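Local coordinates for protein 'Carboxyl esterase 2 (Tuber melanosporum Mel28, PDB 5MIF) that probably hydrolyses carboxylic ester bonds with an alpha/beta hydrolase fold, at residues Ala274-Thr279 / Arg298-Leu303; Asp222-Ser227 / Pro265-Asp270; Gln292-Gly297 / Ala307-Val312. One frame throughout, in Å; residues are numbered along the deposited sequence.

Contact 1. Residues Ala274-Thr279 / Arg298-Leu303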
loop_
_atom_site.group_PDB
_atom_site.type_symbol
_atom_site.label_atom_id
_atom_site.label_comp_id
_atom_site.label_asym_id
_atom_site.label_seq_id
_atom_site.Cartn_x
_atom_site.Cartn_y
_atom_site.Cartn_z
ATOM N N ALA A 274 9.883 7.508 -20.340
ATOM C CA ALA A 274 8.517 7.934 -20.644
ATOM C C ALA A 274 7.734 6.814 -21.318
ATOM O O ALA A 274 6.506 6.849 -21.368
ATOM C CB ALA A 274 8.526 9.190 -21.524
ATOM N N LYS A 275 8.453 5.809 -21.821
ATOM C CA LYS A 275 7.825 4.669 -22.487
ATOM C C LYS A 275 7.675 3.451 -21.575
ATOM O O LYS A 275 7.258 2.383 -22.034
ATOM C CB LYS A 275 8.620 4.271 -23.733
ATOM C CG LYS A 275 8.670 5.358 -24.813
ATOM C CD LYS A 275 9.361 4.880 -26.073
ATOM C CE LYS A 275 9.605 6.041 -27.034
ATOM N NZ LYS A 275 10.635 5.729 -28.075
ATOM N N PHE A 276 7.991 3.604 -20.291
ATOM C CA PHE A 276 7.857 2.470 -19.364
ATOM C C PHE A 276 6.413 2.014 -19.222
ATOM O O PHE A 276 5.490 2.793 -19.432
ATOM C CB PHE A 276 8.423 2.814 -17.977
ATOM C CG PHE A 276 9.767 2.198 -17.702
ATOM C CD1 PHE A 276 10.775 2.232 -18.647
ATOM C CD2 PHE A 276 10.001 1.545 -16.507
ATOM C CE1 PHE A 276 12.011 1.649 -18.388
ATOM C CE2 PHE A 276 11.234 0.947 -16.244
ATOM C CZ PHE A 276 12.234 1.005 -17.178
ATOM N N PRO A 277 6.216 0.732 -18.891
ATOM C CA PRO A 277 4.863 0.234 -18.662
ATOM C C PRO A 277 4.331 0.813 -17.363
ATOM O O PRO A 277 5.132 1.296 -16.562
ATOM C CB PRO A 277 5.063 -1.281 -18.559
ATOM C CG PRO A 277 6.439 -1.414 -17.990
ATOM C CD PRO A 277 7.235 -0.300 -18.618
ATOM N N GLU A 278 3.021 0.791 -17.142
ATOM C CA GLU A 278 2.539 1.256 -15.857
ATOM C C GLU A 278 3.130 0.388 -14.749
ATOM O O GLU A 278 3.220 -0.843 -14.855
ATOM C CB GLU A 278 1.016 1.350 -15.798
ATOM C CG GLU A 278 0.222 0.129 -15.564
ATOM C CD GLU A 278 -1.200 0.509 -15.155
ATOM O OE1 GLU A 278 -1.360 1.546 -14.474
ATOM O OE2 GLU A 278 -2.151 -0.204 -15.530
ATOM N N THR A 279 3.577 1.071 -13.705
ATOM C CA THR A 279 4.427 0.474 -12.703
ATOM C C THR A 279 3.962 0.761 -11.277
ATOM O O THR A 279 3.593 1.890 -10.941
ATOM C CB THR A 279 5.860 0.997 -12.891
ATOM O OG1 THR A 279 6.362 0.535 -14.153
ATOM C CG2 THR A 279 6.752 0.563 -11.757
ATOM N N ARG A 298 9.034 8.791 -8.788
ATOM C CA ARG A 298 8.736 10.213 -9.025
ATOM C C ARG A 298 9.122 10.598 -10.443
ATOM O O ARG A 298 8.423 11.356 -11.118
ATOM C CB ARG A 298 9.475 11.107 -8.032
ATOM C CG ARG A 298 9.014 10.953 -6.607
ATOM C CD ARG A 298 9.763 11.904 -5.705
ATOM N NE ARG A 298 9.213 11.934 -4.356
ATOM C CZ ARG A 298 9.886 11.561 -3.271
ATOM N NH1 ARG A 298 11.135 11.115 -3.382
ATOM N NH2 ARG A 298 9.309 11.629 -2.074
ATOM N N ARG A 299 10.238 10.044 -10.897
ATOM C CA ARG A 299 10.698 10.283 -12.251
ATOM C C ARG A 299 9.708 9.712 -13.292
ATOM O O ARG A 299 9.375 10.384 -14.264
ATOM C CB ARG A 299 12.099 9.702 -12.406
ATOM C CG ARG A 299 12.689 9.930 -13.733
ATOM C CD ARG A 299 14.152 10.293 -13.666
ATOM N NE ARG A 299 14.532 10.628 -15.024
ATOM C CZ ARG A 299 15.444 9.992 -15.738
ATOM N NH1 ARG A 299 16.148 9.002 -15.197
ATOM N NH2 ARG A 299 15.669 10.382 -16.984
ATOM N N LEU A 300 9.196 8.504 -13.065
ATOM C CA LEU A 300 8.166 7.940 -13.945
ATOM C C LEU A 300 6.896 8.797 -13.943
ATOM O O LEU A 300 6.264 9.002 -14.984
ATOM C CB LEU A 300 7.802 6.516 -13.516
ATOM C CG LEU A 300 8.889 5.455 -13.603
ATOM C CD1 LEU A 300 8.386 4.149 -13.015
ATOM C CD2 LEU A 300 9.287 5.264 -15.053
ATOM N N GLN A 301 6.525 9.290 -12.765
ATOM C CA GLN A 301 5.326 10.115 -12.630
ATOM C C GLN A 301 5.436 11.392 -13.459
ATOM O O GLN A 301 4.554 11.704 -14.257
ATOM C CB GLN A 301 5.079 10.467 -11.170
ATOM C CG GLN A 301 4.424 9.346 -10.382
ATOM C CD GLN A 301 4.208 9.707 -8.930
ATOM O OE1 GLN A 301 4.625 10.775 -8.470
ATOM N NE2 GLN A 301 3.529 8.827 -8.198
ATOM N N LYS A 302 6.552 12.091 -13.295
ATOM C CA LYS A 302 6.853 13.321 -14.034
ATOM C C LYS A 302 6.845 13.129 -15.552
ATOM O O LYS A 302 6.500 14.043 -16.303
ATOM C CB LYS A 302 8.216 13.843 -13.580
ATOM C CG LYS A 302 8.859 14.882 -14.473
ATOM C CD LYS A 302 10.190 15.325 -13.875
ATOM C CE LYS A 302 11.167 15.788 -14.951
ATOM N NZ LYS A 302 12.015 16.914 -14.473
ATOM N N LEU A 303 7.180 11.928 -16.004
ATOM C CA LEU A 303 7.286 11.659 -17.437
ATOM C C LEU A 303 5.998 11.145 -18.034
ATOM O O LEU A 303 5.942 10.798 -19.211
ATOM C CB LEU A 303 8.420 10.682 -17.699
ATOM C CG LEU A 303 9.761 11.275 -17.289
ATOM C CD1 LEU A 303 10.871 10.239 -17.374
ATOM C CD2 LEU A 303 10.062 12.467 -18.201
#

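Contact 2. Residues Asp222-Ser227 / Pro265-Asp270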
loop_
_atom_site.group_PDB
_atom_site.type_symbol
_atom_site.label_atom_id
_atom_site.label_comp_id
_atom_site.label_asym_id
_atom_site.label_seq_id
_atom_site.Cartn_x
_atom_site.Cartn_y
_atom_site.Cartn_z
ATOM N N ASP A 222 19.886 2.454 -9.158
ATOM C CA ASP A 222 21.099 3.234 -9.405
ATOM C C ASP A 222 22.274 2.592 -8.677
ATOM O O ASP A 222 22.355 2.641 -7.451
ATOM C CB ASP A 222 20.903 4.685 -8.950
ATOM C CG ASP A 222 21.998 5.620 -9.454
ATOM O OD1 ASP A 222 23.088 5.138 -9.831
ATOM O OD2 ASP A 222 21.760 6.845 -9.489
ATOM N N LEU A 223 23.163 1.955 -9.433
ATOM C CA LEU A 223 24.283 1.238 -8.835
ATOM C C LEU A 223 25.512 2.135 -8.679
ATOM O O LEU A 223 26.486 1.758 -8.027
ATOM C CB LEU A 223 24.641 0.007 -9.671
ATOM C CG LEU A 223 23.856 -1.283 -9.397
ATOM C CD1 LEU A 223 22.350 -1.094 -9.572
ATOM C CD2 LEU A 223 24.348 -2.407 -10.277
ATOM N N ALA A 224 25.468 3.310 -9.298
ATOM C CA ALA A 224 26.630 4.189 -9.355
ATOM C C ALA A 224 26.662 5.155 -8.186
ATOM O O ALA A 224 27.698 5.354 -7.562
ATOM C CB ALA A 224 26.643 4.959 -10.660
ATOM N N CYS A 225 25.515 5.754 -7.891
ATOM C CA CYS A 225 25.460 6.806 -6.897
ATOM C C CYS A 225 24.858 6.315 -5.597
ATOM O O CYS A 225 24.065 5.370 -5.562
ATOM C CB CYS A 225 24.680 8.009 -7.433
ATOM S SG CYS A 225 25.618 8.945 -8.675
ATOM N N GLU A 226 25.283 6.950 -4.519
ATOM C CA GLU A 226 24.692 6.741 -3.219
ATOM C C GLU A 226 23.667 7.827 -2.963
ATOM O O GLU A 226 23.826 8.968 -3.413
ATOM C CB GLU A 226 25.776 6.721 -2.160
ATOM C CG GLU A 226 26.821 5.685 -2.490
ATOM C CD GLU A 226 27.641 5.289 -1.304
ATOM O OE1 GLU A 226 27.840 6.143 -0.414
ATOM O OE2 GLU A 226 28.081 4.121 -1.265
ATOM N N SER A 227 22.594 7.450 -2.282
ATOM C CA SER A 227 21.483 8.356 -2.049
ATOM C C SER A 227 21.363 8.649 -0.563
ATOM O O SER A 227 22.068 8.045 0.250
ATOM C CB SER A 227 20.187 7.759 -2.604
ATOM O OG SER A 227 20.020 6.422 -2.159
ATOM N N PRO A 265 18.758 1.633 -14.441
ATOM C CA PRO A 265 17.662 2.223 -15.226
ATOM C C PRO A 265 17.173 3.548 -14.666
ATOM O O PRO A 265 16.493 4.289 -15.380
ATOM C CB PRO A 265 16.575 1.149 -15.168
ATOM C CG PRO A 265 17.350 -0.126 -15.013
ATOM C CD PRO A 265 18.468 0.240 -14.066
ATOM N N GLY A 266 17.509 3.832 -13.409
ATOM C CA GLY A 266 17.263 5.137 -12.824
ATOM C C GLY A 266 17.973 6.270 -13.555
ATOM O O GLY A 266 17.618 7.439 -13.391
ATOM N N ARG A 267 18.988 5.917 -14.344
ATOM C CA ARG A 267 19.788 6.889 -15.081
ATOM C C ARG A 267 19.437 6.906 -16.560
ATOM O O ARG A 267 20.132 7.534 -17.360
ATOM C CB ARG A 267 21.281 6.584 -14.912
ATOM C CG ARG A 267 21.720 6.472 -13.461
ATOM C CD ARG A 267 23.201 6.136 -13.347
ATOM N NE ARG A 267 24.009 7.334 -13.538
ATOM C CZ ARG A 267 24.250 8.238 -12.595
ATOM N NH1 ARG A 267 23.773 8.073 -11.365
ATOM N NH2 ARG A 267 24.983 9.305 -12.886
ATOM N N ALA A 268 18.361 6.220 -16.929
ATOM C CA ALA A 268 17.956 6.185 -18.323
ATOM C C ALA A 268 17.468 7.565 -18.744
ATOM O O ALA A 268 17.220 8.425 -17.899
ATOM C CB ALA A 268 16.881 5.131 -18.548
ATOM N N SER A 269 17.348 7.784 -20.047
ATOM C CA SER A 269 16.889 9.070 -20.552
ATOM C C SER A 269 15.395 9.283 -20.304
ATOM O O SER A 269 14.634 8.316 -20.149
ATOM C CB SER A 269 17.172 9.194 -22.044
ATOM O OG SER A 269 16.271 8.394 -22.788
ATOM N N ASP A 270 14.994 10.551 -20.252
ATOM C CA ASP A 270 13.581 10.926 -20.203
ATOM C C ASP A 270 12.800 10.254 -21.321
ATOM O O ASP A 270 11.696 9.750 -21.111
ATOM C CB ASP A 270 13.425 12.450 -20.303
ATOM C CG ASP A 270 13.682 13.148 -18.990
ATOM O OD1 ASP A 270 13.927 12.453 -17.985
ATOM O OD2 ASP A 270 13.659 14.396 -18.962
#

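Contact 3. Residues Gln292-Gly297 / Ala307-Val312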
loop_
_atom_site.group_PDB
_atom_site.type_symbol
_atom_site.label_atom_id
_atom_site.label_comp_id
_atom_site.label_asym_id
_atom_site.label_seq_id
_atom_site.Cartn_x
_atom_site.Cartn_y
_atom_site.Cartn_z
ATOM N N GLN A 292 16.155 5.125 -3.768
ATOM C CA GLN A 292 16.260 4.793 -5.187
ATOM C C GLN A 292 14.905 4.491 -5.817
ATOM O O GLN A 292 14.582 5.005 -6.894
ATOM C CB GLN A 292 17.205 3.603 -5.389
ATOM C CG GLN A 292 18.651 3.971 -5.171
ATOM C CD GLN A 292 19.602 2.847 -5.506
ATOM O OE1 GLN A 292 19.258 1.911 -6.238
ATOM N NE2 GLN A 292 20.802 2.907 -4.931
ATOM N N GLY A 293 14.121 3.648 -5.151
ATOM C CA GLY A 293 12.794 3.309 -5.639
ATOM C C GLY A 293 11.881 4.519 -5.726
ATOM O O GLY A 293 11.219 4.725 -6.747
ATOM N N GLU A 294 11.879 5.338 -4.673
ATOM C CA GLU A 294 11.001 6.507 -4.606
ATOM C C GLU A 294 11.374 7.536 -5.671
ATOM O O GLU A 294 10.503 8.059 -6.369
ATOM C CB GLU A 294 11.041 7.121 -3.193
ATOM C CG GLU A 294 10.458 6.193 -2.122
ATOM C CD GLU A 294 10.298 6.831 -0.731
ATOM O OE1 GLU A 294 10.948 7.851 -0.426
ATOM O OE2 GLU A 294 9.492 6.301 0.066
ATOM N N ASP A 295 12.669 7.807 -5.813
ATOM C CA ASP A 295 13.137 8.731 -6.848
ATOM C C ASP A 295 12.801 8.212 -8.242
ATOM O O ASP A 295 12.396 8.987 -9.113
ATOM C CB ASP A 295 14.645 8.973 -6.727
ATOM C CG ASP A 295 15.003 9.840 -5.531
ATOM O OD1 ASP A 295 14.104 10.528 -5.000
ATOM O OD2 ASP A 295 16.181 9.833 -5.122
ATOM N N PHE A 296 12.975 6.911 -8.457
ATOM C CA PHE A 296 12.657 6.322 -9.752
ATOM C C PHE A 296 11.157 6.491 -10.050
ATOM O O PHE A 296 10.770 6.851 -11.165
ATOM C CB PHE A 296 13.069 4.841 -9.790
ATOM C CG PHE A 296 12.967 4.205 -11.152
ATOM C CD1 PHE A 296 13.679 4.709 -12.228
ATOM C CD2 PHE A 296 12.181 3.080 -11.349
ATOM C CE1 PHE A 296 13.594 4.113 -13.487
ATOM C CE2 PHE A 296 12.098 2.471 -12.597
ATOM C CZ PHE A 296 12.802 2.989 -13.670
ATOM N N GLY A 297 10.317 6.229 -9.052
ATOM C CA GLY A 297 8.884 6.395 -9.216
ATOM C C GLY A 297 8.473 7.831 -9.524
ATOM O O GLY A 297 7.687 8.064 -10.448
ATOM N N ALA A 307 2.400 5.561 -12.527
ATOM C CA ALA A 307 3.259 4.923 -11.550
ATOM C C ALA A 307 2.784 5.212 -10.136
ATOM O O ALA A 307 2.684 6.372 -9.723
ATOM C CB ALA A 307 4.709 5.377 -11.728
ATOM N N ALA A 308 2.499 4.143 -9.396
ATOM C CA ALA A 308 2.118 4.249 -7.998
ATOM C C ALA A 308 3.316 3.912 -7.112
ATOM O O ALA A 308 4.048 2.957 -7.377
ATOM C CB ALA A 308 0.938 3.329 -7.697
ATOM N N ILE A 309 3.519 4.705 -6.066
ATOM C CA ILE A 309 4.614 4.474 -5.125
ATOM C C ILE A 309 4.109 4.410 -3.684
ATOM O O ILE A 309 3.442 5.326 -3.189
ATOM C CB ILE A 309 5.704 5.570 -5.205
ATOM C CG1 ILE A 309 5.998 5.960 -6.658
ATOM C CG2 ILE A 309 6.962 5.105 -4.480
ATOM C CD1 ILE A 309 6.418 7.399 -6.817
ATOM N N ILE A 310 4.442 3.316 -3.021
ATOM C CA ILE A 310 4.002 3.057 -1.666
ATOM C C ILE A 310 5.166 2.706 -0.741
ATOM O O ILE A 310 5.980 1.835 -1.049
ATOM C CB ILE A 310 2.981 1.923 -1.660
ATOM C CG1 ILE A 310 1.602 2.472 -2.027
ATOM C CG2 ILE A 310 2.906 1.255 -0.318
ATOM C CD1 ILE A 310 0.641 1.366 -2.373
ATOM N N ARG A 311 5.230 3.399 0.389
ATOM C CA ARG A 311 6.221 3.147 1.422
ATOM C C ARG A 311 5.565 2.444 2.595
ATOM O O ARG A 311 4.578 2.932 3.152
ATOM C CB ARG A 311 6.875 4.453 1.896
ATOM C CG ARG A 311 7.803 4.265 3.114
ATOM C CD ARG A 311 8.178 5.597 3.777
ATOM N NE ARG A 311 8.943 6.475 2.896
ATOM C CZ ARG A 311 9.567 7.583 3.299
ATOM N NH1 ARG A 311 9.503 7.963 4.573
ATOM N NH2 ARG A 311 10.244 8.320 2.424
ATOM N N VAL A 312 6.118 1.297 2.971
ATOM C CA VAL A 312 5.592 0.506 4.065
ATOM C C VAL A 312 6.379 0.829 5.316
ATOM O O VAL A 312 7.592 0.616 5.360
ATOM C CB VAL A 312 5.688 -1.009 3.763
ATOM C CG1 VAL A 312 4.927 -1.805 4.798
ATOM C CG2 VAL A 312 5.158 -1.300 2.379
#

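Contact 1. Residues Ala274-Thr279 / Arg298-Leu303
Thr279, which packs against Leu300, has its hydroxyl held by two partners: Thr279 OG1 donates to the carbonyl oxygen Pro277 O over 2.8 Å and is also hydrogen-bonded to the side-chain amide of Gln214. The donor stands above the Pro277 carbonyl plane, 41° out of it, rather than on a lone pair. With OG1 beside its own backbone N (chi1 -65°), the hydroxyl faces back along the loop, while Thr279 CB approaches Leu300 CD1 at 4.0 Å and the two side chains cross at about a right angle. A valine here would probably cost Pro277 O and the Gln214 amide the hydroxyl that each now bonds. The other branch of Leu300 serves Phe276, with CD2 lying 3.9 Å from Phe276 CB and reaching ring atoms CG and CD2 obliquely. The two methyls of Leu300 thus divide between Thr279 and Phe276. Farther along, Ala274 CB rests 4.1 Å from Leu303 CB, and the same methyl lies 3.8 Å from Leu303 O. Between the segments the packing is mainly apolar, and it joins the C-terminal end of helix 290-302 to the loop that leads from helix 270-273 into strand 279-284. Phe276 also leans on Ser197, Ser200 and Ile204 of helix 191-206, and Leu303 reaches back to Leu273, while Thr279 enters the sheet beside strand 307-312 through its backbone bond with Ala308.

Contact 2. Residues Asp222-Ser227 / Pro265-Asp270
A single nitrogen of Arg267 serves both oxygens of the Asp222 carboxylate: NH1 lies 3.0 Å from Asp222 OD2 and 3.4 Å from Asp222 OD1, and both hydrogen bonds are weak. The carboxylate meets the guanidinium at its edge, yet the two planes are 61° apart, so this salt bridge lacks the paired, coplanar geometry of a two-nitrogen grip. The bend at chi3 (80°) swings the guanidinium so that NH1 meets the acid; Arg267 CD itself lies 3.7 Å from Asp222 OD1. Ala224 CB lies over one face of the guanidinium, and Cys225 SG comes within 3.4 Å of Arg267 NH1.

The carboxylate is steadied from within its own loop. Asp222 OD1 accepts from Ala224 N at 3.0 Å, forming an Asx turn, and from Cys225 N at 3.2 Å; both donors reach it from the same face of the carboxylate plane. Loop 222-227 joins strand 213-217 to helix 228-232, and 265-270 leads into helix 270-273; Gly266 bonds Thr221 through the backbone beside the ion pair. Two backbone donors and an arginine around one carboxylate would probably favour its negative form, although the weak bonds to NH1 suggest an attraction that is more electrostatic than directional.

Contact 3. Residues Gln292-Gly297 / Ala307-Val312
Glu294 places CG beside its backbone N (chi1 -66°) and runs extended from there, whereas Arg311 starts with CG anti to its backbone N and then folds at chi3 (-63°), which turns the NE side of its guanidinium toward the acid. The result is a side-on, two-nitrogen salt bridge. Arg311 NE donates to Glu294 OE2 at 2.9 Å, and Arg311 NH2 donates to Glu294 OE1 at 3.0 Å. Each oxygen uses its syn lone pair, both bonds are fairly straight, and the carboxylate and guanidinium are only 11° from coplanar. A weaker third bond runs from Arg311 NH2 to Glu294 OE2 at 3.2 Å. Held this way, neither flat group can turn easily about its last torsion.

The two segments belong to the beta-alpha-beta unit formed by strand 279-284, helix 290-302 and strand 307-312 in the alpha/beta hydrolase sheet, with the helix running roughly antiparallel to the last strand across an axis separation of 8.7 Å. The absence of a side chain at Gly297 is consistent with this close approach. Ile309 CD1 lies 3.4 Å from Gly297 C and 3.6 Å from Gly297 CA, and a beta carbon on Gly297 would collide with Ile309 CG1. Ala307 CB, with its small methyl, sits 4.2 Å from Gly297 O.

Strand 307-312 is the outermost strand on its side of the sheet within the chain, but at Arg311 it pairs antiparallel with a strand of the second subunit, so the sheet continues across the dimer. There Arg311 NH1 comes close to the same atom of Arg311 of the second subunit, and Arg290 is near too; the carboxylate of Glu294 probably offsets part of this crowding of positive charge.

Contacts 1 and 3 share helix 290-302, the first using its C-terminal end and the second its N-terminal half, and their centres lie about 11 Å apart. Their segments alternate along the chain, and both contacts involve the unit strand 279-284, helix 290-302, strand 307-312; Gln301 NE2 also bonds Ala307 O between them. Contact 2 closes before either opens, its centre about 14 Å from each. It is tied to the same helix at two points: Arg299 forms a salt bridge with Asp270 and bonds Ala268 O, and Gln292 OE1 receives Asp222 N. Helix 290-302 thus links surface loops to the strand that is outermost within the chain, and contacts 1 and 3 both touch the second subunit.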